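Uncharacterized protein (Desulfotomaculum acetoxidans, PDB 3U4Y) is of unknown function but folds as a seven-bladed beta-propeller related to the lactonase family. Local coordinates at residues L272-K282 and N316-P324; P137-I145 and V153-D161. One frame throughout, in Å; residues are numbered along the deposited sequence.

Contact 1: residues L272-K282 and N316-P324; sequences LFGANQMALNK and NGGIAICHP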
ATOM      1  N   LEU A 272      -5.751  -7.864  -6.242  1.00 30.07           N
ATOM      2  CA  LEU A 272      -5.517  -6.434  -6.055  1.00 28.68           C
ATOM      3  C   LEU A 272      -4.017  -6.089  -6.028  1.00 32.26           C
ATOM      4  O   LEU A 272      -3.616  -5.075  -5.478  1.00 37.60           O
ATOM      5  CB  LEU A 272      -6.217  -5.954  -4.790  1.00 11.67           C
ATOM      6  CG  LEU A 272      -7.719  -6.191  -4.779  1.00 12.27           C
ATOM      7  CD1 LEU A 272      -8.301  -5.772  -3.469  1.00 20.51           C
ATOM      8  CD2 LEU A 272      -8.347  -5.383  -5.872  1.00 35.29           C
ATOM      9  N   PHE A 273      -3.206  -6.976  -6.599  1.00 33.39           N
ATOM     10  CA  PHE A 273      -1.778  -6.764  -6.882  1.00 38.62           C
ATOM     11  C   PHE A 273      -0.910  -5.864  -5.982  1.00 36.69           C
ATOM     12  O   PHE A 273      -0.166  -5.001  -6.487  1.00 25.26           O
ATOM     13  CB  PHE A 273      -1.627  -6.367  -8.348  1.00 47.31           C
ATOM     14  CG  PHE A 273      -2.412  -7.232  -9.256  1.00 44.25           C
ATOM     15  CD1 PHE A 273      -1.829  -8.325  -9.857  1.00 52.52           C
ATOM     16  CD2 PHE A 273      -3.763  -6.994  -9.447  1.00 40.50           C
ATOM     17  CE1 PHE A 273      -2.573  -9.151 -10.667  1.00 61.35           C
ATOM     18  CE2 PHE A 273      -4.513  -7.806 -10.253  1.00 40.29           C
ATOM     19  CZ  PHE A 273      -3.923  -8.887 -10.871  1.00 54.16           C
ATOM     20  N   GLY A 274      -0.985  -6.100  -4.669  1.00 34.89           N
ATOM     21  CA  GLY A 274      -0.078  -5.483  -3.716  1.00 28.05           C
ATOM     22  C   GLY A 274      -0.700  -4.315  -2.984  1.00 34.08           C
ATOM     23  O   GLY A 274      -0.039  -3.606  -2.202  1.00 44.77           O
ATOM     24  N   ALA A 275      -1.988  -4.124  -3.233  1.00 20.87           N
ATOM     25  CA  ALA A 275      -2.670  -2.943  -2.759  1.00 17.50           C
ATOM     26  C   ALA A 275      -3.053  -3.082  -1.303  1.00 27.79           C
ATOM     27  O   ALA A 275      -3.704  -4.054  -0.913  1.00 29.34           O
ATOM     28  CB  ALA A 275      -3.889  -2.669  -3.595  1.00 14.55           C
ATOM     29  N   ASN A 276      -2.666  -2.096  -0.500  1.00 33.53           N
ATOM     30  CA  ASN A 276      -2.931  -2.173   0.925  1.00 34.03           C
ATOM     31  C   ASN A 276      -4.403  -2.197   1.255  1.00 26.19           C
ATOM     32  O   ASN A 276      -5.150  -1.301   0.880  1.00 26.53           O
ATOM     33  CB  ASN A 276      -2.178  -1.083   1.657  1.00 37.05           C
ATOM     34  CG  ASN A 276      -0.695  -1.322   1.613  1.00 47.95           C
ATOM     35  OD1 ASN A 276      -0.224  -2.373   2.044  1.00 62.26           O
ATOM     36  ND2 ASN A 276       0.047  -0.388   1.039  1.00 44.63           N
ATOM     37  N   GLN A 277      -4.820  -3.271   1.910  1.00 20.82           N
ATOM     38  CA  GLN A 277      -6.209  -3.428   2.293  1.00 26.04           C
ATOM     39  C   GLN A 277      -6.402  -3.172   3.777  1.00 28.21           C
ATOM     40  O   GLN A 277      -7.329  -3.717   4.362  1.00 40.05           O
ATOM     41  CB  GLN A 277      -6.715  -4.836   1.987  1.00 23.23           C
ATOM     42  CG  GLN A 277      -6.626  -5.295   0.533  1.00 35.14           C
ATOM     43  CD  GLN A 277      -7.280  -6.669   0.333  1.00 45.79           C
ATOM     44  OE1 GLN A 277      -8.491  -6.769   0.104  1.00 49.04           O
ATOM     45  NE2 GLN A 277      -6.483  -7.730   0.446  1.00 38.54           N
HETATM   46  N   MSE A 278      -5.532  -2.368   4.385  1.00 30.33           N
HETATM   47  CA  MSE A 278      -5.641  -2.056   5.815  1.00 29.56           C
HETATM   48  C   MSE A 278      -4.913  -0.760   6.128  1.00 29.60           C
HETATM   49  O   MSE A 278      -3.838  -0.508   5.592  1.00 33.69           O
HETATM   50  CB  MSE A 278      -5.060  -3.189   6.658  1.00 31.76           C
HETATM   51  CG  MSE A 278      -5.496  -3.231   8.138  1.00 35.05           C
HETATM   52 SE   MSE A 278      -4.597  -4.670   9.184  0.92 56.12          SE
HETATM   53  CE  MSE A 278      -6.156  -5.449   9.985  1.00 22.00           C
ATOM     54  N   ALA A 279      -5.504   0.072   6.981  1.00 23.35           N
ATOM     55  CA  ALA A 279      -4.856   1.313   7.388  1.00 29.49           C
ATOM     56  C   ALA A 279      -5.150   1.634   8.834  1.00 34.32           C
ATOM     57  O   ALA A 279      -6.187   1.241   9.367  1.00 38.21           O
ATOM     58  CB  ALA A 279      -5.290   2.457   6.512  1.00 39.08           C
ATOM     59  N   LEU A 280      -4.225   2.362   9.450  1.00 35.97           N
ATOM     60  CA  LEU A 280      -4.316   2.794  10.841  1.00 38.64           C
ATOM     61  C   LEU A 280      -4.831   4.236  10.847  1.00 28.83           C
ATOM     62  O   LEU A 280      -4.335   5.060  10.081  1.00 27.61           O
ATOM     63  CB  LEU A 280      -2.894   2.752  11.422  1.00 39.59           C
ATOM     64  CG  LEU A 280      -2.411   2.226  12.780  1.00 34.22           C
ATOM     65  CD1 LEU A 280      -3.386   1.310  13.475  1.00 32.28           C
ATOM     66  CD2 LEU A 280      -1.083   1.526  12.572  1.00 31.28           C
ATOM     67  N   ASN A 281      -5.819   4.557  11.679  1.00 24.32           N
ATOM     68  CA  ASN A 281      -6.188   5.973  11.881  1.00 33.73           C
ATOM     69  C   ASN A 281      -4.962   6.778  12.330  1.00 44.24           C
ATOM     70  O   ASN A 281      -3.934   6.188  12.665  1.00 46.33           O
ATOM     71  CB  ASN A 281      -7.369   6.134  12.863  1.00 25.87           C
ATOM     72  CG  ASN A 281      -7.043   5.669  14.284  1.00 28.84           C
ATOM     73  OD1 ASN A 281      -6.183   4.820  14.499  1.00 30.18           O
ATOM     74  ND2 ASN A 281      -7.743   6.235  15.259  1.00 36.91           N
ATOM     75  N   LYS A 282      -5.075   8.102  12.324  1.00 46.78           N
ATOM     76  CA  LYS A 282      -3.957   8.967  12.688  1.00 46.86           C
ATOM     77  C   LYS A 282      -3.546   8.779  14.145  1.00 45.40           C
ATOM     78  O   LYS A 282      -2.427   9.116  14.531  1.00 42.24           O
ATOM     79  CB  LYS A 282      -4.301  10.433  12.419  1.00 37.97           C
ATOM     80  CG  LYS A 282      -5.375  11.000  13.333  1.00 34.02           C
ATOM     81  CD  LYS A 282      -5.359  12.520  13.321  1.00 40.32           C
ATOM     82  CE  LYS A 282      -6.700  13.084  12.883  1.00 57.47           C
ATOM     83  NZ  LYS A 282      -6.547  14.342  12.103  1.00 69.40           N
ATOM     84  N   ASN A 316     -13.569  -2.751  -2.099  1.00 25.99           N
ATOM     85  CA  ASN A 316     -13.010  -3.530  -3.180  1.00 22.37           C
ATOM     86  C   ASN A 316     -11.763  -2.859  -3.731  1.00 20.97           C
ATOM     87  O   ASN A 316     -11.797  -2.204  -4.748  1.00 24.52           O
ATOM     88  CB  ASN A 316     -14.058  -3.671  -4.272  1.00 23.31           C
ATOM     89  CG  ASN A 316     -13.841  -4.883  -5.151  1.00 34.44           C
ATOM     90  OD1 ASN A 316     -12.783  -5.519  -5.138  1.00 35.29           O
ATOM     91  ND2 ASN A 316     -14.852  -5.203  -5.937  1.00 43.42           N
ATOM     92  N   GLY A 317     -10.647  -3.020  -3.050  1.00 34.58           N
ATOM     93  CA  GLY A 317      -9.440  -2.358  -3.491  1.00 32.22           C
ATOM     94  C   GLY A 317      -8.707  -1.679  -2.353  1.00 31.63           C
ATOM     95  O   GLY A 317      -9.020  -1.890  -1.178  1.00 31.18           O
ATOM     96  N   GLY A 318      -7.726  -0.862  -2.717  1.00 27.36           N
ATOM     97  CA  GLY A 318      -6.860  -0.210  -1.759  1.00 33.72           C
ATOM     98  C   GLY A 318      -7.598   0.699  -0.796  1.00 46.20           C
ATOM     99  O   GLY A 318      -8.797   0.967  -0.949  1.00 48.73           O
ATOM    100  N   ILE A 319      -6.864   1.170   0.208  1.00 40.48           N
ATOM    101  CA  ILE A 319      -7.403   2.054   1.225  1.00 30.90           C
ATOM    102  C   ILE A 319      -6.275   2.871   1.803  1.00 30.78           C
ATOM    103  O   ILE A 319      -5.168   2.360   1.993  1.00 38.65           O
ATOM    104  CB  ILE A 319      -8.087   1.266   2.352  1.00 30.79           C
ATOM    105  CG1 ILE A 319      -8.319   2.150   3.575  1.00 22.99           C
ATOM    106  CG2 ILE A 319      -7.260   0.070   2.759  1.00 31.01           C
ATOM    107  CD1 ILE A 319      -9.241   1.498   4.590  1.00 22.30           C
ATOM    108  N   ALA A 320      -6.559   4.145   2.068  1.00 27.05           N
ATOM    109  CA  ALA A 320      -5.582   5.073   2.634  1.00 30.54           C
ATOM    110  C   ALA A 320      -6.236   5.978   3.647  1.00 38.22           C
ATOM    111  O   ALA A 320      -7.386   6.364   3.495  1.00 45.71           O
ATOM    112  CB  ALA A 320      -4.935   5.906   1.554  1.00 22.13           C
ATOM    113  N   ILE A 321      -5.500   6.323   4.690  1.00 36.25           N
ATOM    114  CA  ILE A 321      -6.040   7.218   5.689  1.00 31.42           C
ATOM    115  C   ILE A 321      -5.154   8.452   5.805  1.00 41.89           C
ATOM    116  O   ILE A 321      -3.970   8.410   5.487  1.00 43.64           O
ATOM    117  CB  ILE A 321      -6.232   6.488   7.024  1.00 28.41           C
ATOM    118  CG1 ILE A 321      -7.174   5.301   6.821  1.00 27.02           C
ATOM    119  CG2 ILE A 321      -6.760   7.420   8.067  1.00 24.74           C
ATOM    120  CD1 ILE A 321      -7.912   4.857   8.053  1.00 25.21           C
ATOM    121  N   CYS A 322      -5.746   9.565   6.218  1.00 57.06           N
ATOM    122  CA  CYS A 322      -5.028  10.823   6.314  1.00 52.75           C
ATOM    123  C   CYS A 322      -4.018  10.780   7.452  1.00 52.41           C
ATOM    124  O   CYS A 322      -4.371  10.446   8.585  1.00 57.11           O
ATOM    125  CB  CYS A 322      -6.016  11.959   6.552  1.00 45.45           C
ATOM    126  SG  CYS A 322      -5.229  13.561   6.502  1.00 67.04           S
ATOM    127  N   HIS A 323      -2.764  11.112   7.151  1.00 45.49           N
ATOM    128  CA  HIS A 323      -1.713  11.120   8.172  1.00 43.09           C
ATOM    129  C   HIS A 323      -0.810  12.307   7.951  1.00 50.91           C
ATOM    130  O   HIS A 323       0.106  12.244   7.135  1.00 62.90           O
ATOM    131  CB  HIS A 323      -0.850   9.851   8.100  1.00 47.54           C
ATOM    132  CG  HIS A 323      -1.541   8.609   8.569  1.00 57.40           C
ATOM    133  ND1 HIS A 323      -1.346   7.381   7.973  1.00 50.88           N
ATOM    134  CD2 HIS A 323      -2.420   8.398   9.576  1.00 70.49           C
ATOM    135  CE1 HIS A 323      -2.082   6.473   8.585  1.00 54.50           C
ATOM    136  NE2 HIS A 323      -2.741   7.062   9.568  1.00 64.95           N
ATOM    137  N   PRO A 324      -1.067  13.408   8.657  1.00 44.86           N
ATOM    138  CA  PRO A 324      -0.121  14.511   8.489  1.00 45.29           C
ATOM    139  C   PRO A 324       1.199  14.257   9.214  1.00 70.11           C
ATOM    140  O   PRO A 324       1.248  13.557  10.234  1.00 69.15           O
ATOM    141  CB  PRO A 324      -0.855  15.699   9.084  1.00 35.43           C
ATOM    142  CG  PRO A 324      -1.951  15.121   9.922  1.00 28.29           C
ATOM    143  CD  PRO A 324      -2.288  13.798   9.382  1.00 35.78           C
TER
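Strands 278-280 and 319-321 meet side by side, as the innermost strands of two neighbouring blades, near the centre of the chain. They run almost parallel, 5° apart, with axes 6.2 Å from each other, so side chains rather than regular sheet pairing fill the gap. Ala279 sends CB toward the opposite strand, and Ile321 meets it with CG1 at 3.4 Å. With CG1 anti to its carbonyl carbon (chi1 -59°), Ile321 keeps CG2 for a different surface, beside Leu280 O and the CA of Asn281. Ile319 instead lays CG2 alongside the main chain, 3.4 Å from Met278 N, while its own N-H makes a weak bond to Asn276 O.

This is the seam where a beta-propeller closes its ring: the C-terminal strand 319-321 joins strands 11-16, 21-26 and 32-37 from the N-terminus to complete one blade, the arrangement known as velcro closure. Its neighbour across the seam is the preceding blade, in which 278-280 is the inner strand. The disulfide from Cys322 to Cys51 further ties the chain end to the blade that follows.

At one end of the seam, Leu272 brings CD1 to 3.6 Å from the CA of Gly317. At the other, the His323 ring comes in edge first: NE2 donates to Leu280 O at 2.6 Å, the oxygen lying only 11° out of the ring plane, and weakly to Asn281 O at 3.4 Å. The bond to Leu280 O, with the weaker one to Asn281 O beside it, probably limits how the imidazole can turn, while its CD2 rests 3.5 Å from the CA of Lys282. The amine of Lys282 reaches elsewhere, to Asn10 OD1.

Contact 2: residues P137-I145 and V153-D161; sequences PNGNGLILI and VRRFKIDAD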
ATOM      1  N   PRO A 137      11.051   6.115   2.898  1.00 37.44           N
ATOM      2  CA  PRO A 137      10.822   7.454   3.439  1.00 28.96           C
ATOM      3  C   PRO A 137      12.125   8.231   3.712  1.00 29.46           C
ATOM      4  O   PRO A 137      12.054   9.419   3.917  1.00 28.82           O
ATOM      5  CB  PRO A 137      10.047   7.173   4.733  1.00 30.65           C
ATOM      6  CG  PRO A 137       9.528   5.722   4.607  1.00 18.84           C
ATOM      7  CD  PRO A 137      10.621   5.061   3.837  1.00 30.65           C
ATOM      8  N   ASN A 138      13.289   7.588   3.704  1.00 39.80           N
ATOM      9  CA  ASN A 138      14.561   8.308   3.856  1.00 35.45           C
ATOM     10  C   ASN A 138      14.603   9.590   3.062  1.00 35.05           C
ATOM     11  O   ASN A 138      14.935  10.640   3.589  1.00 48.78           O
ATOM     12  CB  ASN A 138      15.767   7.488   3.368  1.00 36.99           C
ATOM     13  CG  ASN A 138      15.980   6.218   4.152  1.00 64.31           C
ATOM     14  OD1 ASN A 138      16.779   5.365   3.757  1.00 79.06           O
ATOM     15  ND2 ASN A 138      15.268   6.074   5.263  1.00 70.18           N
ATOM     16  N   GLY A 139      14.293   9.491   1.778  1.00 21.35           N
ATOM     17  CA  GLY A 139      14.701  10.497   0.830  1.00 17.14           C
ATOM     18  C   GLY A 139      15.896  10.006   0.031  1.00 45.76           C
ATOM     19  O   GLY A 139      16.429  10.723  -0.816  1.00 61.02           O
ATOM     20  N   ASN A 140      16.328   8.778   0.295  1.00 46.42           N
ATOM     21  CA  ASN A 140      17.427   8.207  -0.465  1.00 38.58           C
ATOM     22  C   ASN A 140      16.907   7.652  -1.767  1.00 40.87           C
ATOM     23  O   ASN A 140      17.689   7.286  -2.641  1.00 49.67           O
ATOM     24  CB  ASN A 140      18.147   7.115   0.318  1.00 47.13           C
ATOM     25  CG  ASN A 140      17.274   5.909   0.566  1.00 59.56           C
ATOM     26  OD1 ASN A 140      16.152   5.835   0.072  1.00 64.35           O
ATOM     27  ND2 ASN A 140      17.787   4.950   1.329  1.00 65.98           N
ATOM     28  N   GLY A 141      15.579   7.577  -1.882  1.00 36.73           N
ATOM     29  CA  GLY A 141      14.928   7.229  -3.140  1.00 37.01           C
ATOM     30  C   GLY A 141      15.017   5.779  -3.598  1.00 31.97           C
ATOM     31  O   GLY A 141      14.933   5.475  -4.788  1.00 20.50           O
ATOM     32  N   LEU A 142      15.189   4.880  -2.640  1.00 37.17           N
ATOM     33  CA  LEU A 142      15.202   3.463  -2.920  1.00 31.32           C
ATOM     34  C   LEU A 142      13.791   2.921  -3.091  1.00 39.51           C
ATOM     35  O   LEU A 142      12.880   3.280  -2.341  1.00 40.90           O
ATOM     36  CB  LEU A 142      15.871   2.732  -1.778  1.00 21.98           C
ATOM     37  CG  LEU A 142      15.587   1.235  -1.765  1.00 28.12           C
ATOM     38  CD1 LEU A 142      16.392   0.561  -2.877  1.00 10.78           C
ATOM     39  CD2 LEU A 142      15.891   0.670  -0.384  1.00  9.68           C
ATOM     40  N   ILE A 143      13.642   2.034  -4.070  1.00 36.69           N
ATOM     41  CA  ILE A 143      12.384   1.376  -4.380  1.00 30.92           C
ATOM     42  C   ILE A 143      12.567  -0.139  -4.435  1.00 31.47           C
ATOM     43  O   ILE A 143      13.516  -0.655  -5.018  1.00 34.47           O
ATOM     44  CB  ILE A 143      11.897   1.778  -5.766  1.00 32.69           C
ATOM     45  CG1 ILE A 143      11.570   3.263  -5.813  1.00 35.21           C
ATOM     46  CG2 ILE A 143      10.686   0.950  -6.159  1.00 34.00           C
ATOM     47  CD1 ILE A 143      11.531   3.803  -7.220  1.00 36.97           C
ATOM     48  N   LEU A 144      11.625  -0.849  -3.852  1.00 22.29           N
ATOM     49  CA  LEU A 144      11.683  -2.286  -3.824  1.00 23.77           C
ATOM     50  C   LEU A 144      10.337  -2.808  -4.221  1.00 29.91           C
ATOM     51  O   LEU A 144       9.316  -2.242  -3.839  1.00 35.28           O
ATOM     52  CB  LEU A 144      11.970  -2.772  -2.404  1.00 28.28           C
ATOM     53  CG  LEU A 144      13.352  -3.173  -1.889  1.00 23.87           C
ATOM     54  CD1 LEU A 144      14.480  -2.357  -2.491  1.00 26.52           C
ATOM     55  CD2 LEU A 144      13.307  -3.028  -0.386  1.00 18.66           C
ATOM     56  N   ILE A 145      10.340  -3.915  -4.958  1.00 29.94           N
ATOM     57  CA  ILE A 145       9.117  -4.558  -5.412  1.00 18.76           C
ATOM     58  C   ILE A 145       9.266  -6.037  -5.176  1.00 19.17           C
ATOM     59  O   ILE A 145      10.378  -6.540  -5.126  1.00 28.51           O
ATOM     60  CB  ILE A 145       8.915  -4.352  -6.921  1.00 23.79           C
ATOM     61  CG1 ILE A 145      10.112  -4.930  -7.677  1.00 28.52           C
ATOM     62  CG2 ILE A 145       8.708  -2.879  -7.248  1.00 11.35           C
ATOM     63  CD1 ILE A 145       9.857  -5.226  -9.113  1.00 31.79           C
ATOM     64  N   VAL A 153      13.002 -10.214  -3.757  1.00 24.99           N
ATOM     65  CA  VAL A 153      12.584  -8.823  -4.006  1.00 29.48           C
ATOM     66  C   VAL A 153      13.663  -8.078  -4.785  1.00 27.41           C
ATOM     67  O   VAL A 153      14.852  -8.317  -4.585  1.00 20.82           O
ATOM     68  CB  VAL A 153      12.180  -8.023  -2.731  1.00  7.39           C
ATOM     69  CG1 VAL A 153      11.652  -8.943  -1.665  1.00 24.75           C
ATOM     70  CG2 VAL A 153      13.333  -7.259  -2.213  1.00  9.29           C
ATOM     71  N   ARG A 154      13.240  -7.196  -5.690  1.00 26.84           N
ATOM     72  CA  ARG A 154      14.170  -6.479  -6.559  1.00 18.71           C
ATOM     73  C   ARG A 154      14.218  -5.005  -6.223  1.00 25.84           C
ATOM     74  O   ARG A 154      13.210  -4.425  -5.816  1.00 25.57           O
ATOM     75  CB  ARG A 154      13.770  -6.654  -8.008  1.00 15.54           C
ATOM     76  CG  ARG A 154      14.795  -6.146  -8.989  1.00 23.70           C
ATOM     77  CD  ARG A 154      14.585  -6.867 -10.286  1.00 32.04           C
ATOM     78  NE  ARG A 154      15.305  -6.307 -11.418  1.00 31.37           N
ATOM     79  CZ  ARG A 154      15.695  -7.030 -12.461  1.00 22.80           C
ATOM     80  NH1 ARG A 154      16.338  -6.461 -13.461  1.00 22.86           N
ATOM     81  NH2 ARG A 154      15.467  -8.333 -12.489  1.00 21.16           N
ATOM     82  N   ARG A 155      15.389  -4.403  -6.419  1.00 27.94           N
ATOM     83  CA  ARG A 155      15.636  -3.029  -5.995  1.00 31.13           C
ATOM     84  C   ARG A 155      15.713  -2.020  -7.129  1.00 35.99           C
ATOM     85  O   ARG A 155      16.555  -2.135  -8.017  1.00 37.48           O
ATOM     86  CB  ARG A 155      16.934  -2.963  -5.201  1.00 36.96           C
ATOM     87  CG  ARG A 155      17.625  -1.648  -5.370  1.00 36.87           C
ATOM     88  CD  ARG A 155      18.911  -1.520  -4.601  1.00 33.71           C
ATOM     89  NE  ARG A 155      19.309  -0.121  -4.674  1.00 44.59           N
ATOM     90  CZ  ARG A 155      20.552   0.316  -4.822  1.00 33.84           C
ATOM     91  NH1 ARG A 155      21.565  -0.530  -4.893  1.00 19.24           N
ATOM     92  NH2 ARG A 155      20.771   1.614  -4.891  1.00 37.53           N
ATOM     93  N   PHE A 156      14.859  -1.003  -7.073  1.00 43.96           N
ATOM     94  CA  PHE A 156      14.880   0.062  -8.074  1.00 36.53           C
ATOM     95  C   PHE A 156      15.263   1.429  -7.530  1.00 27.31           C
ATOM     96  O   PHE A 156      15.449   1.611  -6.329  1.00 28.22           O
ATOM     97  CB  PHE A 156      13.532   0.157  -8.762  1.00 30.35           C
ATOM     98  CG  PHE A 156      13.206  -1.034  -9.598  1.00 34.18           C
ATOM     99  CD1 PHE A 156      13.309  -0.974 -10.981  1.00 39.94           C
ATOM    100  CD2 PHE A 156      12.803  -2.219  -9.005  1.00 35.19           C
ATOM    101  CE1 PHE A 156      13.007  -2.070 -11.764  1.00 35.94           C
ATOM    102  CE2 PHE A 156      12.500  -3.325  -9.778  1.00 37.87           C
ATOM    103  CZ  PHE A 156      12.604  -3.250 -11.163  1.00 37.39           C
ATOM    104  N   LYS A 157      15.371   2.390  -8.438  1.00 25.40           N
ATOM    105  CA  LYS A 157      15.766   3.749  -8.088  1.00 32.77           C
ATOM    106  C   LYS A 157      14.847   4.802  -8.694  1.00 41.38           C
ATOM    107  O   LYS A 157      14.369   4.652  -9.818  1.00 50.99           O
ATOM    108  CB  LYS A 157      17.183   4.008  -8.571  1.00 31.60           C
ATOM    109  CG  LYS A 157      18.117   4.438  -7.477  1.00 35.34           C
ATOM    110  CD  LYS A 157      17.657   5.725  -6.876  1.00 40.24           C
ATOM    111  CE  LYS A 157      18.837   6.622  -6.585  1.00 47.94           C
ATOM    112  NZ  LYS A 157      18.355   7.947  -6.128  1.00 51.61           N
ATOM    113  N   ILE A 158      14.602   5.868  -7.943  1.00 33.28           N
ATOM    114  CA  ILE A 158      14.003   7.075  -8.503  1.00 27.62           C
ATOM    115  C   ILE A 158      14.805   8.273  -8.065  1.00 33.51           C
ATOM    116  O   ILE A 158      15.078   8.434  -6.876  1.00 38.16           O
ATOM    117  CB  ILE A 158      12.540   7.280  -8.069  1.00 28.79           C
ATOM    118  CG1 ILE A 158      11.976   8.555  -8.705  1.00 37.61           C
ATOM    119  CG2 ILE A 158      12.403   7.329  -6.551  1.00 18.04           C
ATOM    120  CD1 ILE A 158      10.469   8.719  -8.539  1.00 37.06           C
ATOM    121  N   ASP A 159      15.194   9.113  -9.015  1.00 40.07           N
ATOM    122  CA  ASP A 159      15.973  10.297  -8.671  1.00 43.50           C
ATOM    123  C   ASP A 159      15.111  11.532  -8.389  1.00 47.25           C
ATOM    124  O   ASP A 159      13.875  11.443  -8.274  1.00 38.76           O
ATOM    125  CB  ASP A 159      17.037  10.590  -9.728  1.00 52.45           C
ATOM    126  CG  ASP A 159      16.446  10.960 -11.069  1.00 73.80           C
ATOM    127  OD1 ASP A 159      15.316  11.496 -11.108  1.00 74.40           O
ATOM    128  OD2 ASP A 159      17.125  10.714 -12.090  1.00 84.24           O
ATOM    129  N   ALA A 160      15.793  12.673  -8.265  1.00 53.16           N
ATOM    130  CA  ALA A 160      15.185  13.971  -7.976  1.00 46.05           C
ATOM    131  C   ALA A 160      14.200  14.408  -9.065  1.00 46.97           C
ATOM    132  O   ALA A 160      13.234  15.131  -8.795  1.00 33.83           O
ATOM    133  CB  ALA A 160      16.267  14.991  -7.829  1.00 38.14           C
ATOM    134  N   ASP A 161      14.458  13.946 -10.287  1.00 53.48           N
ATOM    135  CA  ASP A 161      13.646  14.255 -11.457  1.00 54.39           C
ATOM    136  C   ASP A 161      12.468  13.317 -11.671  1.00 50.21           C
ATOM    137  O   ASP A 161      11.555  13.646 -12.418  1.00 54.00           O
ATOM    138  CB  ASP A 161      14.505  14.207 -12.723  1.00 67.67           C
ATOM    139  CG  ASP A 161      15.540  15.311 -12.769  1.00 82.64           C
ATOM    140  OD1 ASP A 161      15.425  16.284 -11.983  1.00 69.93           O
ATOM    141  OD2 ASP A 161      16.461  15.205 -13.610  1.00 94.75           O
TER
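Ile143 and Phe156 form a hydrogen-bonded antiparallel pair, each N-H answered by the other's carbonyl, and their CB atoms lie 3.8 Å apart. The next such pair, Ile145 with Arg154, is joined by two bonds of 3.0 Å. On this face Ile145 holds CG1 between its backbone N and carbonyl carbon (chi1 59°), which brings CD1 obliquely up to Phe156 CE2, and Ile143 CD1 reaches Ile158 CG2 at 3.7 Å.

The strands are the middle two of a four-stranded propeller blade, joined as a hairpin and crossing at 147°, in keeping with the twist of such blades. On the reverse face, Leu142 sets CD1 across the extended Arg155 chain, 3.5 Å from NE, and Leu144 places CD1 3.7 Å from Arg155 CB and CG 4.1 Å from Val153 CG2. Were Leu144 an alanine, Arg155 CB and Val153 CG2 would probably lose their apolar neighbour and a gap would be likely to open toward Ile181 and Phe183 of the next blade.

Farther out, Gln169 and Glu209 hold the Arg155 guanidinium, while Arg154 forms salt bridges with Glu170 and Asp166. Met110 of the preceding blade touches Ile143 and Ile145.

Overall arrangement
The propeller illustrates two levels of assembly. Contact 2 is made inside one blade, by backbone pairing between consecutive strands; contact 1 joins two blades at the closure of the ring, largely through side chains. Contact 2 lies farther out, its centre about 15 Å from the centre of the chain against about 6 Å for contact 1. The centres of contact 1 and contact 2 are about 20 Å apart, and the nearest atoms of contact 1 and contact 2 about 9 Å apart, with no direct touch. Strand 178-183, in the blade that follows that of contact 2, touches both: Asn180 bonds to Asn276 of contact 1, whereas Ile181 and Phe183 pack against Leu144 of contact 2. No active site is established to which either could be related.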